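Heme oxygenase 1 (Synechocystis sp., PDB 1WE1) probably catalyses the oxygen-dependent opening of the heme ring to biliverdin IXalpha, carbon monoxide and free iron, supplying the chromophore precursor of photosynthetic antennae. Local coordinates at residues M19-F25 against M200-L206; Y50-E54 against N75-L80; E118-H123 against R187-A192. All coordinates share one frame; numbering follows the deposited sequence.

In this all-helical enzyme the three contacts join helices of the bundle at different distances from one heme. Contact 1 and contact 3 both use helix 182-205, one near its C-terminal end and the other closer to its start, with centres about 21 Å apart. Contact 1 reaches the heme through Ala20 and Phe203, whereas Ala192 of contact 3 has its side chain about 7 Å from the heme and Tyr50 of contact 2 about 8 Å. Contacts 2 and 3, with centres about 18 Å apart, touch where Met53 SD packs 3.8 Å from His123 O. Contacts 1 and 2 lie on opposite sides of the chain's centre, and both later contacts nest inside the loop that contact 1 closes.

Contact 1 of 3, residues M19-F25 against M200-L206; sequences MAENVGF and MKMFNEL. With HEM (protoporphyrin IX containing Fe), chain H.
Met200 lays its thioether along the backbone of Met19 and Ala20, where the sulphur meets main-chain atoms as much as side chains: SD lies 3.6 Å from Ala20 N and 3.9 Å from Met19 CB. The bend at the end of the Met200 chain, chi3 -96°, takes CE past the sulphur to the side of Met19 CB. Val23 comes down on helix 182-205 between Met200 and Asn204, its two methyls dividing the work. CG1, set opposite the backbone N (chi1 171°), rests 4.0 Å from Phe203 CB and 3.4 Å from Asn204 OD1, while CG2 leans toward the sulphur of Met200. The Val23 and Phe203 side chains cross at about a right angle, and the valine touches CB of the phenylalanine; the ring lies beyond it.

That ring is turned to the cofactor. In the heme oxygenase fold the heme lies between a proximal helix, here 14-21 with the axial ligand His17, and a distal helix, here 120-146; Ala20 and Phe203 both belong to its pocket. They converge on one vinyl group, with Ala20 CB 3.4 Å from HEM CBB and Phe203 CE2 3.7 Å from the same carbon, so that the methyl and the ring meet the vinyl end from two directions roughly at right angles.

Farther along, Phe25 and Leu206 run side by side and point the same way, Phe25 CE1 meeting Leu206 CB at 3.7 Å. The base of the Phe25 side chain also approaches a carbonyl, with CB 3.6 Å from Phe203 O. A water receives the Phe25 N-H and gives a weak hydrogen bond to Asn204 OD1, a polar bridge beside these apolar contacts, while helix 36-59 supplies Ser38 against Phe25 and Leu42 against Phe203.

Contact 2 of 3, residues Y50-E54 against N75-L80; sequences YSAME and NRKQSL
The start of helix 77-88 is fastened here to the side of helix 36-59, two neighbours in the helical heme oxygenase fold, and a glutamate carboxylate takes the backbone N-H groups at that start. Glu54 OE1 accepts from Lys77 N at 2.9 Å through its syn lone pair. OE2 takes the N-H of Arg76 at 3.1 Å, though from 44° above the carboxylate plane. The bend in the Glu54 chain, chi2 141°, brings the carboxylate to these two amides. Asn75 passes Glu54 in the opposite direction, its amide plane stacked on the carboxylate with only 11° between them, and ND2 comes 3.1 Å from Glu54 CG.

Next to this polar patch, Arg76 lays its aliphatic stem over one face of the Tyr50 ring in a CH-pi contact. CB sits 3.9 Å from the ring centroid, and CG follows along the rim toward CE1. The Arg76 chain then doubles back, so that NH2 bonds Asn75 O; NE bonds Leu74 O, NH1 bonds Phe155 O and Glu157 O, and the group meets Phe158 in a cation-pi contact. Leu80 CD2 approaches Tyr50 CD2 at 3.7 Å, while the extended Lys77 chain runs past Ser51, its CE 3.2 Å from Ser51 OG, which itself bonds Tyr47 O.

Tyr50 OH is tied to Asp131 and Arg127, and Glu54 OE2 to Tyr128. A water donates to both Glu54 OE1 and Gln78 OE1. The carboxylate is thus gripped by two backbone amides, a tyrosine hydroxyl and a water, a surrounding that would be expected to stabilise its ionised form and that ties the first turn of helix 77-88 to the side of helix 36-59.

Contact 3 of 3, residues E118-H123 against R187-A192; sequences ELLVAH and RIVDEA
Glu118 reaches across to Arg187 and is gripped end-on by its guanidinium, a salt bridge in which both NH1 and NH2 donate to the single oxygen OE2. The distances are 2.8 Å from NH2 and 3.0 Å from NH1; the oxygen lies in the guanidinium plane, while the carboxylate is turned 64° against it. A bend at chi2 of Glu118, -73°, carries OE2 toward the arginine.

Leu119 crosses the Arg187 side chain at about a right angle, its CD2 lying 3.5 Å from Arg187 O and also near Ile188 CG1. Val121 likewise crosses Ile188, which Ile180 also touches, though the exact fit of their methyls is doubtful. Ala122 is where the backbones come close, with CA atoms 4.7 Å apart at Ala192: its CB rests 3.3 Å from Ile188 O and 3.6 Å from Glu191 CB, consistent with the small size of the alanines.

His123 donates from NE2 to Glu191 OE1 at 3.2 Å, a bent His-carboxylate bond with the oxygen tilted 28° from the ring plane. The same oxygen also salt-bridges Arg108 of helix 100-115. Close helix-helix packing through Ala122 and Ala192, with a salt bridge at one end and the His123 bond at the other, joins the beginning of helix 120-146, with the 3-10 turn before it, to the N-terminal half of helix 182-205 in this heme oxygenase bundle, close to the heme-binding Tyr125.

Contact 1 of 3, residues M19-F25 against M200-L206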
loop_
_atom_site.group_PDB
_atom_site.type_symbol
_atom_site.label_atom_id
_atom_site.label_comp_id
_atom_site.label_asym_id
_atom_site.label_seq_id
_atom_site.Cartn_x
_atom_site.Cartn_y
_atom_site.Cartn_z
ATOM N N MET A 19 0.007 -13.538 -7.090
ATOM C CA MET A 19 0.864 -13.034 -8.160
ATOM C C MET A 19 1.774 -11.945 -7.602
ATOM O O MET A 19 2.922 -11.799 -8.012
ATOM C CB MET A 19 0.026 -12.453 -9.291
ATOM C CG MET A 19 -0.732 -13.476 -10.109
ATOM S SD MET A 19 -2.087 -12.671 -11.017
ATOM C CE MET A 19 -1.180 -11.699 -12.262
ATOM N N ALA A 20 1.248 -11.179 -6.657
ATOM C CA ALA A 20 2.010 -10.112 -6.030
ATOM C C ALA A 20 3.277 -10.676 -5.375
ATOM O O ALA A 20 4.378 -10.157 -5.562
ATOM C CB ALA A 20 1.146 -9.415 -4.992
ATOM N N GLU A 21 3.111 -11.754 -4.618
ATOM C CA GLU A 21 4.224 -12.385 -3.926
ATOM C C GLU A 21 5.266 -12.947 -4.886
ATOM O O GLU A 21 6.425 -13.109 -4.517
ATOM C CB GLU A 21 3.716 -13.524 -3.041
ATOM C CG GLU A 21 2.780 -13.128 -1.914
ATOM C CD GLU A 21 1.996 -14.327 -1.400
ATOM O OE1 GLU A 21 2.626 -15.364 -1.091
ATOM O OE2 GLU A 21 0.749 -14.241 -1.311
ATOM N N ASN A 22 4.857 -13.242 -6.114
ATOM C CA ASN A 22 5.761 -13.828 -7.096
ATOM C C ASN A 22 6.481 -12.875 -8.047
ATOM O O ASN A 22 7.242 -13.312 -8.907
ATOM C CB ASN A 22 5.020 -14.882 -7.902
ATOM C CG ASN A 22 4.696 -16.109 -7.082
ATOM O OD1 ASN A 22 5.535 -16.590 -6.312
ATOM N ND2 ASN A 22 3.484 -16.635 -7.248
ATOM N N VAL A 23 6.231 -11.580 -7.911
ATOM C CA VAL A 23 6.901 -10.603 -8.746
ATOM C C VAL A 23 8.395 -10.692 -8.411
ATOM O O VAL A 23 8.756 -10.868 -7.247
ATOM C CB VAL A 23 6.392 -9.194 -8.427
ATOM C CG1 VAL A 23 7.237 -8.150 -9.145
ATOM C CG2 VAL A 23 4.928 -9.083 -8.818
ATOM N N GLY A 24 9.249 -10.583 -9.429
ATOM C CA GLY A 24 10.687 -10.651 -9.218
ATOM C C GLY A 24 11.172 -9.780 -8.069
ATOM O O GLY A 24 11.802 -10.259 -7.129
ATOM N N PHE A 25 10.873 -8.489 -8.143
ATOM C CA PHE A 25 11.268 -7.555 -7.099
ATOM C C PHE A 25 10.868 -8.082 -5.713
ATOM O O PHE A 25 11.694 -8.101 -4.785
ATOM C CB PHE A 25 10.599 -6.202 -7.344
ATOM C CG PHE A 25 10.965 -5.154 -6.336
ATOM C CD1 PHE A 25 12.077 -4.329 -6.536
ATOM C CD2 PHE A 25 10.219 -5.006 -5.169
ATOM C CE1 PHE A 25 12.444 -3.367 -5.577
ATOM C CE2 PHE A 25 10.577 -4.052 -4.204
ATOM C CZ PHE A 25 11.694 -3.232 -4.413
ATOM N N MET A 200 1.581 -3.955 -8.354
ATOM C CA MET A 200 2.498 -4.837 -9.033
ATOM C C MET A 200 3.272 -4.123 -10.132
ATOM O O MET A 200 4.437 -4.437 -10.374
ATOM C CB MET A 200 1.739 -6.033 -9.598
ATOM C CG MET A 200 1.161 -6.938 -8.530
ATOM S SD MET A 200 0.780 -8.589 -9.144
ATOM C CE MET A 200 -0.986 -8.420 -9.530
ATOM N N LYS A 201 2.649 -3.151 -10.790
ATOM C CA LYS A 201 3.348 -2.443 -11.848
ATOM C C LYS A 201 4.445 -1.541 -11.268
ATOM O O LYS A 201 5.496 -1.351 -11.887
ATOM C CB LYS A 201 2.366 -1.641 -12.710
ATOM C CG LYS A 201 2.989 -1.236 -14.038
ATOM C CD LYS A 201 1.976 -0.773 -15.070
ATOM C CE LYS A 201 2.689 -0.411 -16.377
ATOM N NZ LYS A 201 1.750 -0.266 -17.532
ATOM N N MET A 202 4.210 -0.988 -10.080
ATOM C CA MET A 202 5.223 -0.156 -9.443
ATOM C C MET A 202 6.451 -1.022 -9.108
ATOM O O MET A 202 7.596 -0.589 -9.281
ATOM C CB MET A 202 4.670 0.490 -8.173
ATOM C CG MET A 202 3.658 1.586 -8.441
ATOM S SD MET A 202 3.133 2.531 -6.975
ATOM C CE MET A 202 2.327 1.247 -6.004
ATOM N N PHE A 203 6.204 -2.248 -8.642
ATOM C CA PHE A 203 7.279 -3.173 -8.286
ATOM C C PHE A 203 8.113 -3.539 -9.506
ATOM O O PHE A 203 9.346 -3.544 -9.452
ATOM C CB PHE A 203 6.731 -4.470 -7.691
ATOM C CG PHE A 203 5.944 -4.293 -6.426
ATOM C CD1 PHE A 203 6.175 -3.216 -5.577
ATOM C CD2 PHE A 203 4.999 -5.253 -6.053
ATOM C CE1 PHE A 203 5.477 -3.096 -4.366
ATOM C CE2 PHE A 203 4.290 -5.151 -4.846
ATOM C CZ PHE A 203 4.527 -4.072 -3.998
ATOM N N ASN A 204 7.436 -3.871 -10.601
ATOM C CA ASN A 204 8.128 -4.234 -11.832
ATOM C C ASN A 204 9.016 -3.089 -12.350
ATOM O O ASN A 204 10.068 -3.337 -12.943
ATOM C CB ASN A 204 7.118 -4.653 -12.904
ATOM C CG ASN A 204 6.554 -6.036 -12.656
ATOM O OD1 ASN A 204 7.297 -6.975 -12.352
ATOM N ND2 ASN A 204 5.236 -6.177 -12.794
ATOM N N GLU A 205 8.590 -1.847 -12.116
ATOM C CA GLU A 205 9.357 -0.673 -12.532
ATOM C C GLU A 205 10.715 -0.646 -11.834
ATOM O O GLU A 205 11.661 -0.014 -12.306
ATOM C CB GLU A 205 8.627 0.618 -12.164
ATOM C CG GLU A 205 7.679 1.154 -13.194
ATOM C CD GLU A 205 7.021 2.441 -12.727
ATOM O OE1 GLU A 205 6.385 3.128 -13.555
ATOM O OE2 GLU A 205 7.132 2.760 -11.521
ATOM N N LEU A 206 10.808 -1.327 -10.703
ATOM C CA LEU A 206 12.047 -1.320 -9.966
ATOM C C LEU A 206 12.944 -2.498 -10.247
ATOM O O LEU A 206 14.052 -2.546 -9.735
ATOM C CB LEU A 206 11.756 -1.231 -8.472
ATOM C CG LEU A 206 11.556 0.161 -7.868
ATOM C CD1 LEU A 206 11.219 1.194 -8.942
ATOM C CD2 LEU A 206 10.472 0.080 -6.820
HETATM C CHA HEM H . -3.163 -10.119 3.566
HETATM C CHB HEM H . -2.710 -6.551 0.332
HETATM C CHC HEM H . 1.668 -8.333 -0.770
HETATM C CHD HEM H . 1.663 -10.707 3.399
HETATM C C1A HEM H . -3.517 -9.067 2.694
HETATM C C2A HEM H . -4.833 -8.465 2.550
HETATM C C3A HEM H . -4.716 -7.489 1.600
HETATM C C4A HEM H . -3.296 -7.457 1.218
HETATM C CMA HEM H . -5.776 -6.589 1.042
HETATM C CAA HEM H . -6.071 -8.822 3.358
HETATM C CBA HEM H . -6.782 -10.134 2.945
HETATM C CGA HEM H . -7.945 -10.435 3.698
HETATM O O1A HEM H . -9.073 -10.166 3.126
HETATM O O2A HEM H . -7.915 -10.921 4.846
HETATM C C1B HEM H . -1.468 -6.741 -0.297
HETATM C C2B HEM H . -1.000 -5.989 -1.460
HETATM C C3B HEM H . 0.255 -6.448 -1.735
HETATM C C4B HEM H . 0.511 -7.532 -0.788
HETATM C CMB HEM H . -1.791 -4.908 -2.152
HETATM C CAB HEM H . 1.257 -5.944 -2.756
HETATM C CBB HEM H . 0.808 -6.117 -4.232
HETATM C C1C HEM H . 2.099 -9.070 0.304
HETATM C C2C HEM H . 3.445 -9.588 0.497
HETATM C C3C HEM H . 3.353 -10.436 1.540
HETATM C C4C HEM H . 2.072 -10.209 2.168
HETATM C CMC HEM H . 4.650 -9.203 -0.340
HETATM C CAC HEM H . 4.388 -11.474 1.983
HETATM C CBC HEM H . 5.377 -10.867 3.018
HETATM C C1D HEM H . 0.323 -10.754 3.853
HETATM C C2D HEM H . -0.116 -11.484 5.040
HETATM C C3D HEM H . -1.457 -11.282 5.114
HETATM C C4D HEM H . -1.846 -10.475 3.931
HETATM C CMD HEM H . 0.813 -12.269 5.909
HETATM C CAD HEM H . -2.455 -11.750 6.147
HETATM C CBD HEM H . -3.194 -13.093 5.713
HETATM C CGD HEM H . -4.317 -13.392 6.521
HETATM O O1D HEM H . -5.135 -12.459 6.867
HETATM O O2D HEM H . -4.531 -14.577 6.908
HETATM N NA HEM H . -2.605 -8.458 1.865
HETATM N NB HEM H . -0.537 -7.670 0.109
HETATM N NC HEM H . 1.266 -9.430 1.379
HETATM N ND HEM H . -0.748 -10.118 3.228
HETATM FE FE HEM H . -0.669 -8.935 1.647
HETATM O O HOH W 1 10.191 -7.585 -10.559
HETATM O O HOH W 2 -0.292 -7.565 2.753
#

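Contact 2 of 3, residues Y50-E54 against N75-L80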
loop_
_atom_site.group_PDB
_atom_site.type_symbol
_atom_site.label_atom_id
_atom_site.label_comp_id
_atom_site.label_asym_id
_atom_site.label_seq_id
_atom_site.Cartn_x
_atom_site.Cartn_y
_atom_site.Cartn_z
ATOM N N TYR A 50 -1.119 7.349 -1.162
ATOM C CA TYR A 50 -1.821 7.521 0.107
ATOM C C TYR A 50 -2.279 8.948 0.280
ATOM O O TYR A 50 -3.343 9.190 0.826
ATOM C CB TYR A 50 -0.943 7.115 1.284
ATOM C CG TYR A 50 -0.902 5.626 1.496
ATOM C CD1 TYR A 50 -1.855 4.983 2.302
ATOM C CD2 TYR A 50 0.082 4.847 0.889
ATOM C CE1 TYR A 50 -1.815 3.592 2.494
ATOM C CE2 TYR A 50 0.130 3.461 1.079
ATOM C CZ TYR A 50 -0.813 2.845 1.879
ATOM O OH TYR A 50 -0.729 1.492 2.080
ATOM N N SER A 51 -1.487 9.905 -0.192
ATOM C CA SER A 51 -1.894 11.298 -0.066
ATOM C C SER A 51 -3.227 11.468 -0.775
ATOM O O SER A 51 -4.185 11.968 -0.185
ATOM C CB SER A 51 -0.858 12.240 -0.683
ATOM O OG SER A 51 0.330 12.249 0.087
ATOM N N ALA A 52 -3.276 11.037 -2.036
ATOM C CA ALA A 52 -4.484 11.124 -2.863
ATOM C C ALA A 52 -5.687 10.480 -2.177
ATOM O O ALA A 52 -6.732 11.099 -2.009
ATOM C CB ALA A 52 -4.244 10.451 -4.207
ATOM N N MET A 53 -5.511 9.228 -1.777
ATOM C CA MET A 53 -6.547 8.453 -1.116
ATOM C C MET A 53 -7.030 9.067 0.197
ATOM O O MET A 53 -8.223 9.166 0.431
ATOM C CB MET A 53 -6.011 7.042 -0.896
ATOM C CG MET A 53 -6.922 6.068 -0.211
ATOM S SD MET A 53 -6.261 4.406 -0.493
ATOM C CE MET A 53 -4.518 4.603 0.007
ATOM N N GLU A 54 -6.107 9.491 1.051
ATOM C CA GLU A 54 -6.489 10.076 2.336
ATOM C C GLU A 54 -7.165 11.443 2.225
ATOM O O GLU A 54 -7.992 11.806 3.066
ATOM C CB GLU A 54 -5.270 10.141 3.255
ATOM C CG GLU A 54 -5.104 8.869 4.068
ATOM C CD GLU A 54 -3.666 8.429 4.226
ATOM O OE1 GLU A 54 -2.826 9.248 4.659
ATOM O OE2 GLU A 54 -3.381 7.253 3.920
ATOM N N ASN A 75 -4.541 6.392 8.350
ATOM C CA ASN A 75 -3.709 7.319 7.570
ATOM C C ASN A 75 -2.186 7.073 7.609
ATOM O O ASN A 75 -1.544 7.127 8.659
ATOM C CB ASN A 75 -4.033 8.774 7.957
ATOM C CG ASN A 75 -5.426 9.209 7.481
ATOM O OD1 ASN A 75 -5.824 10.362 7.642
ATOM N ND2 ASN A 75 -6.168 8.279 6.900
ATOM N N ARG A 76 -1.624 6.800 6.436
ATOM C CA ARG A 76 -0.200 6.519 6.296
ATOM C C ARG A 76 0.627 7.702 5.758
ATOM O O ARG A 76 1.849 7.678 5.831
ATOM C CB ARG A 76 0.013 5.319 5.350
ATOM C CG ARG A 76 -0.560 3.969 5.797
ATOM C CD ARG A 76 0.073 3.444 7.094
ATOM N NE ARG A 76 -0.337 4.237 8.248
ATOM C CZ ARG A 76 0.248 4.196 9.441
ATOM N NH1 ARG A 76 1.286 3.396 9.653
ATOM N NH2 ARG A 76 -0.200 4.965 10.424
ATOM N N LYS A 77 -0.017 8.736 5.231
ATOM C CA LYS A 77 0.747 9.836 4.654
ATOM C C LYS A 77 1.902 10.366 5.516
ATOM O O LYS A 77 3.056 10.374 5.074
ATOM C CB LYS A 77 -0.166 10.997 4.269
ATOM C CG LYS A 77 0.576 12.044 3.469
ATOM C CD LYS A 77 -0.224 13.316 3.336
ATOM C CE LYS A 77 0.552 14.362 2.546
ATOM N NZ LYS A 77 -0.245 15.624 2.475
ATOM N N GLN A 78 1.589 10.807 6.734
ATOM C CA GLN A 78 2.597 11.344 7.647
ATOM C C GLN A 78 3.738 10.366 7.959
ATOM O O GLN A 78 4.912 10.740 7.908
ATOM C CB GLN A 78 1.941 11.792 8.957
ATOM C CG GLN A 78 0.929 12.931 8.817
ATOM C CD GLN A 78 -0.233 12.595 7.879
ATOM O OE1 GLN A 78 -0.709 11.449 7.825
ATOM N NE2 GLN A 78 -0.705 13.603 7.147
ATOM N N SER A 79 3.402 9.123 8.287
ATOM C CA SER A 79 4.424 8.133 8.603
ATOM C C SER A 79 5.329 7.921 7.398
ATOM O O SER A 79 6.530 7.694 7.545
ATOM C CB SER A 79 3.782 6.798 9.019
ATOM O OG SER A 79 3.301 6.061 7.901
ATOM N N LEU A 80 4.746 8.011 6.207
ATOM C CA LEU A 80 5.476 7.835 4.960
ATOM C C LEU A 80 6.381 9.053 4.714
ATOM O O LEU A 80 7.439 8.946 4.075
ATOM C CB LEU A 80 4.476 7.649 3.819
ATOM C CG LEU A 80 4.602 6.477 2.834
ATOM C CD1 LEU A 80 5.206 5.244 3.469
ATOM C CD2 LEU A 80 3.217 6.171 2.304
HETATM O O HOH W 3 -3.267 11.436 5.818
#

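Contact 3 of 3, residues E118-H123 against R187-A192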
loop_
_atom_site.group_PDB
_atom_site.type_symbol
_atom_site.label_atom_id
_atom_site.label_comp_id
_atom_site.label_asym_id
_atom_site.label_seq_id
_atom_site.Cartn_x
_atom_site.Cartn_y
_atom_site.Cartn_z
ATOM N N GLU A 118 -17.766 4.871 -4.296
ATOM C CA GLU A 118 -17.873 3.606 -3.577
ATOM C C GLU A 118 -16.724 2.664 -3.913
ATOM O O GLU A 118 -16.391 1.790 -3.118
ATOM C CB GLU A 118 -19.232 2.911 -3.822
ATOM C CG GLU A 118 -19.497 2.397 -5.232
ATOM C CD GLU A 118 -19.786 3.505 -6.240
ATOM O OE1 GLU A 118 -20.068 4.653 -5.823
ATOM O OE2 GLU A 118 -19.741 3.217 -7.458
ATOM N N LEU A 119 -16.114 2.844 -5.080
ATOM C CA LEU A 119 -14.987 2.007 -5.477
ATOM C C LEU A 119 -13.762 2.288 -4.593
ATOM O O LEU A 119 -12.789 1.526 -4.585
ATOM C CB LEU A 119 -14.655 2.240 -6.953
ATOM C CG LEU A 119 -15.752 1.727 -7.900
ATOM C CD1 LEU A 119 -15.297 1.829 -9.350
ATOM C CD2 LEU A 119 -16.079 0.276 -7.553
ATOM N N LEU A 120 -13.831 3.385 -3.845
ATOM C CA LEU A 120 -12.770 3.786 -2.931
ATOM C C LEU A 120 -12.599 2.761 -1.809
ATOM O O LEU A 120 -11.560 2.713 -1.155
ATOM C CB LEU A 120 -13.102 5.149 -2.334
ATOM C CG LEU A 120 -12.257 6.369 -2.703
ATOM C CD1 LEU A 120 -11.727 6.287 -4.117
ATOM C CD2 LEU A 120 -13.114 7.606 -2.508
ATOM N N VAL A 121 -13.619 1.945 -1.573
ATOM C CA VAL A 121 -13.512 0.938 -0.527
ATOM C C VAL A 121 -12.589 -0.175 -1.003
ATOM O O VAL A 121 -12.007 -0.889 -0.201
ATOM C CB VAL A 121 -14.888 0.339 -0.153
ATOM C CG1 VAL A 121 -15.587 -0.178 -1.389
ATOM C CG2 VAL A 121 -14.700 -0.801 0.852
ATOM N N ALA A 122 -12.448 -0.313 -2.316
ATOM C CA ALA A 122 -11.575 -1.341 -2.877
ATOM C C ALA A 122 -10.131 -0.921 -2.651
ATOM O O ALA A 122 -9.266 -1.750 -2.371
ATOM C CB ALA A 122 -11.843 -1.501 -4.355
ATOM N N HIS A 123 -9.891 0.381 -2.780
ATOM C CA HIS A 123 -8.573 0.961 -2.591
ATOM C C HIS A 123 -8.178 0.984 -1.123
ATOM O O HIS A 123 -7.032 0.678 -0.782
ATOM C CB HIS A 123 -8.542 2.358 -3.197
ATOM C CG HIS A 123 -8.372 2.343 -4.681
ATOM N ND1 HIS A 123 -7.224 1.878 -5.285
ATOM C CD2 HIS A 123 -9.227 2.649 -5.682
ATOM C CE1 HIS A 123 -7.381 1.894 -6.596
ATOM N NE2 HIS A 123 -8.588 2.356 -6.863
ATOM N N ARG A 187 -18.406 -4.825 -8.231
ATOM C CA ARG A 187 -17.622 -3.832 -8.967
ATOM C C ARG A 187 -16.433 -3.417 -8.094
ATOM O O ARG A 187 -15.396 -2.971 -8.591
ATOM C CB ARG A 187 -18.466 -2.588 -9.281
ATOM C CG ARG A 187 -19.391 -2.706 -10.481
ATOM C CD ARG A 187 -19.950 -1.334 -10.872
ATOM N NE ARG A 187 -20.678 -0.710 -9.765
ATOM C CZ ARG A 187 -20.350 0.450 -9.197
ATOM N NH1 ARG A 187 -19.294 1.141 -9.627
ATOM N NH2 ARG A 187 -21.076 0.911 -8.181
ATOM N N ILE A 188 -16.629 -3.558 -6.785
ATOM C CA ILE A 188 -15.641 -3.236 -5.773
ATOM C C ILE A 188 -14.566 -4.314 -5.798
ATOM O O ILE A 188 -13.368 -4.016 -5.772
ATOM C CB ILE A 188 -16.298 -3.185 -4.368
ATOM C CG1 ILE A 188 -17.293 -2.018 -4.315
ATOM C CG2 ILE A 188 -15.227 -3.076 -3.277
ATOM C CD1 ILE A 188 -17.883 -1.760 -2.957
ATOM N N VAL A 189 -14.998 -5.570 -5.843
ATOM C CA VAL A 189 -14.056 -6.666 -5.899
ATOM C C VAL A 189 -13.201 -6.520 -7.159
ATOM O O VAL A 189 -11.970 -6.635 -7.114
ATOM C CB VAL A 189 -14.782 -8.016 -5.907
ATOM C CG1 VAL A 189 -13.796 -9.151 -6.153
ATOM C CG2 VAL A 189 -15.471 -8.217 -4.575
ATOM N N ASP A 190 -13.836 -6.245 -8.287
ATOM C CA ASP A 190 -13.063 -6.088 -9.508
ATOM C C ASP A 190 -12.062 -4.940 -9.394
ATOM O O ASP A 190 -10.937 -5.053 -9.862
ATOM C CB ASP A 190 -13.993 -5.884 -10.701
ATOM C CG ASP A 190 -14.646 -7.182 -11.145
ATOM O OD1 ASP A 190 -15.579 -7.127 -11.981
ATOM O OD2 ASP A 190 -14.219 -8.260 -10.655
ATOM N N GLU A 191 -12.468 -3.847 -8.755
ATOM C CA GLU A 191 -11.587 -2.697 -8.585
ATOM C C GLU A 191 -10.378 -3.069 -7.711
ATOM O O GLU A 191 -9.265 -2.594 -7.935
ATOM C CB GLU A 191 -12.362 -1.531 -7.958
ATOM C CG GLU A 191 -11.569 -0.227 -7.847
ATOM C CD GLU A 191 -11.214 0.376 -9.194
ATOM O OE1 GLU A 191 -10.515 1.407 -9.223
ATOM O OE2 GLU A 191 -11.631 -0.172 -10.225
ATOM N N ALA A 192 -10.606 -3.927 -6.721
ATOM C CA ALA A 192 -9.538 -4.361 -5.837
ATOM C C ALA A 192 -8.455 -5.092 -6.644
ATOM O O ALA A 192 -7.261 -4.846 -6.463
ATOM C CB ALA A 192 -10.096 -5.268 -4.755
#